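Local coordinates for DyP2 (Amycolatopsis sp. ATCC 39116, PDB 4G2C), which is a multifunctional haem-containing dye-decolorizing peroxidase from a lignin-reactive bacterium, probably oxidising dyes and related aromatic compounds, at residues T112-G123 and T163-D172; P249-D257 and F408-F416. All coordinates share one frame; numbering follows the deposited sequence.

Contacts 1 and 2 illustrate how a dye peroxidase joins chain segments far apart in sequence in two different ways. In contact 1, residues 112-123 and 163-172 pair as antiparallel strands at one side of a five-stranded sheet. Contact 2, between 249-257 and 408-416, is mostly loop against loop, held by side chains gripping backbone carbonyls. Their centres lie 18 Å apart and their nearest atoms about 5 Å, without touching; along the chain contact 1 closes before contact 2 opens. Strand 474-484 touches side chains of both. Contact 2 is the one that reaches the haem pocket, through F416, and the side chain of N409 is about 8 Å from the haem.

Contact 1: T112-G123 and T163-D172; sequences TPYLGVGLTAHG and TIDAVLLLGD
The imidazole of H122 carries the methyl CG2 of T163 over the centre of one face, a CH-pi contact 3.4 Å from the centroid, while D165 OD1 sits at its edge. D165 OD1 accepts from H122 ND1 at 2.5 Å through its syn lone pair, and the nearly straight bond (173°) lies in the ring plane; the carboxylate is turned only 25° from the imidazole. D165 OD2 is bonded to F74 N. The Y114 ring lies beside L169, Y114 CE2 meeting L169 CB at 3.9 Å. G116 N, toward the rim, and L169 O each lie over a face, and the H62 ring meets that of Y114 at a small angle. Y114 CG, opposite the backbone N (chi1 164°), lays the ring along its own strand, over G116, where a CB would clash with Y114 OH. The antiparallel pairing runs on to L119-A166, G118-V167 being its last hydrogen-bonded pair. Beyond it, T120 N reaches D165 O at 2.9 Å, T120 OG1 donates to I164 O at 2.6 Å and, as N-cap, accepts from G123 N. A valine here would probably leave I164 O without this donor and the helix start without its side-chain cap. D165 and A166 form a classic beta bulge opposite L72 of strand 66-74. Strand 166-172 lies between 114-119 and 66-74, with L170 against helix 175-188 and V167 against F482 of strand 474-484.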
# COMPACT_ATOMS: atom_id res chain seq x y z
N THR A 112 9.84 -10.72 17.09
CA THR A 112 10.98 -9.81 16.97
C THR A 112 10.74 -8.68 15.97
O THR A 112 9.74 -8.65 15.26
CB THR A 112 12.26 -10.55 16.56
OG1 THR A 112 12.06 -11.19 15.30
CG2 THR A 112 12.65 -11.58 17.60
N PRO A 113 11.69 -7.74 15.92
CA PRO A 113 11.59 -6.57 15.04
C PRO A 113 11.73 -6.97 13.56
O PRO A 113 12.17 -8.08 13.24
CB PRO A 113 12.77 -5.68 15.48
CG PRO A 113 13.23 -6.23 16.79
CD PRO A 113 12.89 -7.69 16.78
N TYR A 114 11.34 -6.06 12.67
CA TYR A 114 11.46 -6.25 11.23
C TYR A 114 12.56 -5.36 10.67
O TYR A 114 12.55 -4.13 10.86
CB TYR A 114 10.12 -5.97 10.53
CG TYR A 114 10.18 -5.76 9.02
CD1 TYR A 114 10.78 -6.70 8.18
CD2 TYR A 114 9.60 -4.64 8.44
CE1 TYR A 114 10.80 -6.49 6.79
CE2 TYR A 114 9.62 -4.43 7.08
CZ TYR A 114 10.22 -5.35 6.26
OH TYR A 114 10.22 -5.11 4.91
N LEU A 115 13.52 -5.99 10.00
CA LEU A 115 14.57 -5.31 9.25
C LEU A 115 14.40 -5.63 7.78
O LEU A 115 14.71 -6.73 7.33
CB LEU A 115 15.95 -5.80 9.70
CG LEU A 115 17.07 -5.24 8.81
CD1 LEU A 115 16.95 -3.73 8.77
CD2 LEU A 115 18.45 -5.66 9.31
N GLY A 116 13.88 -4.67 7.02
CA GLY A 116 13.71 -4.87 5.59
C GLY A 116 14.82 -4.19 4.82
O GLY A 116 15.28 -3.12 5.20
N VAL A 117 15.24 -4.81 3.72
CA VAL A 117 16.30 -4.26 2.91
C VAL A 117 15.92 -4.26 1.42
O VAL A 117 15.66 -5.30 0.82
CB VAL A 117 17.62 -5.05 3.13
CG1 VAL A 117 18.73 -4.54 2.19
CG2 VAL A 117 18.07 -4.98 4.59
N GLY A 118 15.89 -3.07 0.82
CA GLY A 118 15.70 -2.96 -0.61
C GLY A 118 16.84 -2.25 -1.31
O GLY A 118 17.47 -1.37 -0.72
N LEU A 119 17.09 -2.61 -2.56
CA LEU A 119 18.09 -1.98 -3.42
C LEU A 119 17.48 -1.35 -4.66
O LEU A 119 16.59 -1.94 -5.28
CB LEU A 119 19.12 -3.02 -3.86
CG LEU A 119 19.90 -3.70 -2.74
CD1 LEU A 119 20.62 -4.92 -3.27
CD2 LEU A 119 20.86 -2.70 -2.14
N THR A 120 17.97 -0.18 -5.05
CA THR A 120 17.52 0.48 -6.28
C THR A 120 18.35 -0.00 -7.44
O THR A 120 19.41 -0.59 -7.24
CB THR A 120 17.68 2.01 -6.22
OG1 THR A 120 19.08 2.34 -6.16
CG2 THR A 120 16.96 2.58 -5.00
N ALA A 121 17.89 0.25 -8.66
CA ALA A 121 18.68 -0.11 -9.83
C ALA A 121 20.06 0.54 -9.72
O ALA A 121 21.09 -0.08 -10.02
CB ALA A 121 17.98 0.33 -11.12
N HIS A 122 20.08 1.80 -9.29
CA HIS A 122 21.36 2.47 -9.14
C HIS A 122 22.23 1.77 -8.12
O HIS A 122 23.43 1.68 -8.28
CB HIS A 122 21.19 3.94 -8.76
CG HIS A 122 22.47 4.71 -8.83
ND1 HIS A 122 23.39 4.73 -7.80
CD2 HIS A 122 23.02 5.44 -9.83
CE1 HIS A 122 24.43 5.46 -8.16
NE2 HIS A 122 24.23 5.90 -9.39
N GLY A 123 21.62 1.23 -7.07
CA GLY A 123 22.37 0.56 -6.03
C GLY A 123 22.98 -0.74 -6.53
O GLY A 123 24.07 -1.12 -6.11
N THR A 163 20.35 10.74 -5.42
CA THR A 163 20.44 9.38 -5.92
C THR A 163 20.47 8.39 -4.77
O THR A 163 21.35 8.44 -3.91
CB THR A 163 21.64 9.17 -6.86
OG1 THR A 163 21.39 9.86 -8.09
CG2 THR A 163 21.84 7.67 -7.16
N ILE A 164 19.48 7.51 -4.75
CA ILE A 164 19.30 6.57 -3.66
C ILE A 164 19.70 5.17 -4.10
O ILE A 164 19.32 4.71 -5.18
CB ILE A 164 17.84 6.56 -3.21
CG1 ILE A 164 17.46 7.95 -2.68
CG2 ILE A 164 17.58 5.46 -2.17
CD1 ILE A 164 15.99 8.11 -2.40
N ASP A 165 20.46 4.50 -3.25
CA ASP A 165 20.93 3.16 -3.56
C ASP A 165 20.16 2.08 -2.80
O ASP A 165 19.96 0.98 -3.30
CB ASP A 165 22.43 3.06 -3.29
CG ASP A 165 23.24 3.87 -4.30
OD1 ASP A 165 22.99 3.70 -5.51
OD2 ASP A 165 24.10 4.68 -3.88
N ALA A 166 19.70 2.41 -1.60
CA ALA A 166 19.10 1.40 -0.76
C ALA A 166 18.08 1.94 0.24
O ALA A 166 18.15 3.10 0.66
CB ALA A 166 20.20 0.61 -0.04
N VAL A 167 17.14 1.10 0.64
CA VAL A 167 16.26 1.49 1.73
C VAL A 167 16.32 0.47 2.85
O VAL A 167 16.43 -0.74 2.61
CB VAL A 167 14.80 1.67 1.27
CG1 VAL A 167 14.24 0.34 0.76
CG2 VAL A 167 13.96 2.22 2.41
N LEU A 168 16.28 0.96 4.08
CA LEU A 168 16.19 0.08 5.24
C LEU A 168 14.86 0.34 5.93
O LEU A 168 14.48 1.50 6.12
CB LEU A 168 17.32 0.37 6.22
CG LEU A 168 18.64 -0.34 5.95
CD1 LEU A 168 18.92 -0.36 4.48
CD2 LEU A 168 19.75 0.38 6.71
N LEU A 169 14.15 -0.73 6.26
CA LEU A 169 12.92 -0.62 7.03
C LEU A 169 13.12 -1.32 8.38
O LEU A 169 13.47 -2.49 8.44
CB LEU A 169 11.74 -1.23 6.26
CG LEU A 169 11.52 -0.67 4.85
CD1 LEU A 169 10.48 -1.49 4.08
CD2 LEU A 169 11.10 0.80 4.89
N LEU A 170 12.93 -0.56 9.45
CA LEU A 170 13.03 -1.08 10.80
C LEU A 170 11.69 -0.87 11.48
O LEU A 170 11.29 0.26 11.73
CB LEU A 170 14.10 -0.30 11.59
CG LEU A 170 15.56 -0.40 11.19
CD1 LEU A 170 15.80 0.10 9.75
CD2 LEU A 170 16.39 0.39 12.22
N GLY A 171 10.99 -1.97 11.76
CA GLY A 171 9.63 -1.88 12.27
C GLY A 171 9.31 -2.82 13.42
O GLY A 171 9.88 -3.91 13.54
N ASP A 172 8.38 -2.38 14.26
CA ASP A 172 8.00 -3.14 15.44
C ASP A 172 6.70 -2.54 15.99
O ASP A 172 6.27 -1.48 15.55
CB ASP A 172 9.11 -3.10 16.50
CG ASP A 172 9.04 -4.26 17.48
OD1 ASP A 172 9.53 -5.37 17.16
OD2 ASP A 172 8.50 -4.07 18.59

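Contact 2: P249-D257 and F408-F416; sequences PLEQVLVPD and FNSNLGNQF. With ACT (acetate ion), chain E.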
# COMPACT_ATOMS: atom_id res chain seq x y z
N PRO A 249 -2.10 -15.64 -6.36
CA PRO A 249 -1.01 -16.58 -6.62
C PRO A 249 0.33 -15.96 -6.20
O PRO A 249 0.46 -14.74 -6.22
CB PRO A 249 -1.06 -16.73 -8.15
CG PRO A 249 -1.71 -15.43 -8.64
CD PRO A 249 -2.72 -15.12 -7.59
N LEU A 250 1.31 -16.78 -5.85
CA LEU A 250 2.64 -16.28 -5.53
C LEU A 250 3.24 -15.40 -6.63
O LEU A 250 3.95 -14.43 -6.34
CB LEU A 250 3.60 -17.42 -5.21
CG LEU A 250 3.24 -18.27 -3.99
CD1 LEU A 250 4.34 -19.31 -3.74
CD2 LEU A 250 3.04 -17.38 -2.78
N GLU A 251 2.96 -15.72 -7.89
CA GLU A 251 3.48 -14.90 -8.99
C GLU A 251 2.98 -13.45 -8.95
O GLU A 251 3.48 -12.60 -9.69
CB GLU A 251 3.13 -15.52 -10.35
CG GLU A 251 1.64 -15.46 -10.67
CD GLU A 251 1.26 -16.31 -11.87
OE1 GLU A 251 2.17 -16.72 -12.63
OE2 GLU A 251 0.06 -16.59 -12.05
N GLN A 252 1.98 -13.16 -8.14
CA GLN A 252 1.48 -11.79 -8.06
C GLN A 252 2.33 -10.89 -7.14
O GLN A 252 2.02 -9.73 -6.93
CB GLN A 252 0.00 -11.75 -7.65
CG GLN A 252 -0.69 -10.43 -8.02
CD GLN A 252 -2.17 -10.58 -8.32
OE1 GLN A 252 -2.60 -11.62 -8.82
NE2 GLN A 252 -2.95 -9.56 -8.02
N VAL A 253 3.40 -11.44 -6.58
CA VAL A 253 4.25 -10.67 -5.68
C VAL A 253 5.71 -11.12 -5.76
O VAL A 253 6.61 -10.30 -5.70
CB VAL A 253 3.73 -10.72 -4.22
CG1 VAL A 253 3.81 -12.13 -3.65
CG2 VAL A 253 4.49 -9.73 -3.35
N LEU A 254 5.94 -12.42 -5.92
CA LEU A 254 7.31 -12.93 -5.91
C LEU A 254 7.96 -12.93 -7.28
O LEU A 254 7.31 -13.16 -8.31
CB LEU A 254 7.36 -14.34 -5.34
CG LEU A 254 6.90 -14.52 -3.89
CD1 LEU A 254 7.06 -15.99 -3.47
CD2 LEU A 254 7.69 -13.60 -2.96
N VAL A 255 9.26 -12.68 -7.27
CA VAL A 255 10.10 -12.63 -8.47
C VAL A 255 11.38 -13.40 -8.14
O VAL A 255 11.95 -13.23 -7.07
CB VAL A 255 10.49 -11.16 -8.79
CG1 VAL A 255 11.28 -11.08 -10.05
CG2 VAL A 255 9.25 -10.25 -8.86
N PRO A 256 11.83 -14.26 -9.07
CA PRO A 256 13.12 -14.92 -8.87
C PRO A 256 14.20 -13.86 -8.67
O PRO A 256 14.19 -12.86 -9.37
CB PRO A 256 13.34 -15.67 -10.20
CG PRO A 256 11.93 -15.87 -10.77
CD PRO A 256 11.13 -14.70 -10.29
N ASP A 257 15.08 -14.07 -7.70
CA ASP A 257 16.15 -13.13 -7.41
C ASP A 257 17.33 -13.38 -8.36
O ASP A 257 18.09 -14.33 -8.18
CB ASP A 257 16.59 -13.29 -5.96
CG ASP A 257 17.58 -12.23 -5.54
OD1 ASP A 257 17.97 -11.41 -6.40
OD2 ASP A 257 17.98 -12.24 -4.35
N PHE A 408 4.45 -4.14 -2.43
CA PHE A 408 5.26 -5.10 -3.16
C PHE A 408 4.52 -5.49 -4.44
O PHE A 408 3.31 -5.73 -4.41
CB PHE A 408 5.55 -6.33 -2.30
CG PHE A 408 6.54 -6.08 -1.21
CD1 PHE A 408 7.87 -5.83 -1.50
CD2 PHE A 408 6.14 -6.06 0.12
CE1 PHE A 408 8.80 -5.59 -0.50
CE2 PHE A 408 7.05 -5.83 1.12
CZ PHE A 408 8.40 -5.59 0.81
N ASN A 409 5.26 -5.49 -5.55
CA ASN A 409 4.78 -5.89 -6.87
C ASN A 409 5.75 -6.90 -7.47
O ASN A 409 6.98 -6.80 -7.27
CB ASN A 409 4.77 -4.72 -7.85
CG ASN A 409 3.80 -3.63 -7.47
OD1 ASN A 409 3.74 -2.62 -8.17
ND2 ASN A 409 3.03 -3.80 -6.38
N SER A 410 5.22 -7.85 -8.24
CA SER A 410 6.09 -8.68 -9.07
C SER A 410 6.30 -8.02 -10.43
O SER A 410 7.19 -8.40 -11.18
CB SER A 410 5.51 -10.09 -9.23
OG SER A 410 4.24 -10.05 -9.85
N ASN A 411 5.49 -7.02 -10.73
CA ASN A 411 5.57 -6.30 -12.00
C ASN A 411 5.06 -4.88 -11.76
O ASN A 411 3.85 -4.65 -11.69
CB ASN A 411 4.72 -7.01 -13.07
CG ASN A 411 4.74 -6.29 -14.42
OD1 ASN A 411 4.82 -5.07 -14.50
ND2 ASN A 411 4.65 -7.06 -15.50
N LEU A 412 5.99 -3.94 -11.60
CA LEU A 412 5.65 -2.57 -11.23
C LEU A 412 4.77 -1.89 -12.27
O LEU A 412 3.86 -1.14 -11.93
CB LEU A 412 6.92 -1.74 -10.99
CG LEU A 412 7.62 -1.94 -9.65
CD1 LEU A 412 9.04 -1.34 -9.68
CD2 LEU A 412 6.79 -1.35 -8.50
N GLY A 413 5.05 -2.14 -13.54
CA GLY A 413 4.27 -1.49 -14.57
C GLY A 413 2.84 -1.99 -14.56
O GLY A 413 1.89 -1.25 -14.86
N ASN A 414 2.66 -3.26 -14.23
CA ASN A 414 1.33 -3.87 -14.37
C ASN A 414 0.52 -3.82 -13.08
O ASN A 414 -0.62 -4.26 -13.05
CB ASN A 414 1.44 -5.32 -14.84
CG ASN A 414 0.10 -5.89 -15.32
OD1 ASN A 414 -0.59 -5.27 -16.14
ND2 ASN A 414 -0.26 -7.05 -14.80
N GLN A 415 1.13 -3.29 -12.02
CA GLN A 415 0.51 -3.32 -10.71
C GLN A 415 0.41 -1.91 -10.12
O GLN A 415 -0.62 -1.25 -10.32
CB GLN A 415 1.21 -4.32 -9.77
CG GLN A 415 0.77 -5.76 -10.00
CD GLN A 415 1.55 -6.74 -9.15
OE1 GLN A 415 2.77 -6.83 -9.26
NE2 GLN A 415 0.84 -7.46 -8.27
N PHE A 416 1.44 -1.42 -9.43
CA PHE A 416 1.32 -0.05 -8.90
C PHE A 416 1.06 0.97 -10.00
O PHE A 416 0.10 1.73 -9.92
CB PHE A 416 2.50 0.44 -8.07
CG PHE A 416 2.51 1.95 -7.94
CD1 PHE A 416 1.62 2.58 -7.08
CD2 PHE A 416 3.35 2.73 -8.73
CE1 PHE A 416 1.57 3.96 -6.99
CE2 PHE A 416 3.32 4.12 -8.64
CZ PHE A 416 2.42 4.74 -7.76
C ACT E . 1.11 -9.63 -12.08
O ACT E . 0.30 -10.58 -12.22
OXT ACT E . 0.89 -8.54 -12.68
CH3 ACT E . 2.30 -9.77 -11.20
O HOH W 1 1.70 -7.87 -4.77
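S410 OG donates to E251 O at 2.7 Å, and Q415 NE2 to Q252 O at 2.9 Å, so two side chains of 408-416 take successive carbonyls at the end of the 3-10 turn 250-252. The Q415 bond is fairly straight (162°), with the acceptor close to the plane of its amide. With chi2 at 176°, Q415 stretches across to Q252, and its two amide atoms work in different directions: Q415 OE1 accepts from N411 N at 3.1 Å, and weakly from S410 N, while Q415 NE2 also binds L372 O, fixing the amide's flip. A water bridges the segments by donating to Q252 O and F408 O. An acetate, probably from the crystallisation liquor, accepts from N414 ND2 through OXT at 2.8 Å. Around this, V253 CG2 rests on F408 CB at 3.7 Å, and V255 CG2 on S410 CA at 3.5 Å. After strand 402-409 the chain turns through an Asx motif, N411 OD1 accepting from N414 N, and N409 OD1 takes F416 N at 2.9 Å. The arrangement is a strand-to-helix connection braced by its own asparagine and glutamine side chains, with Q415 at the N-cap of helix 416-424, delivering F416 to the haem pocket.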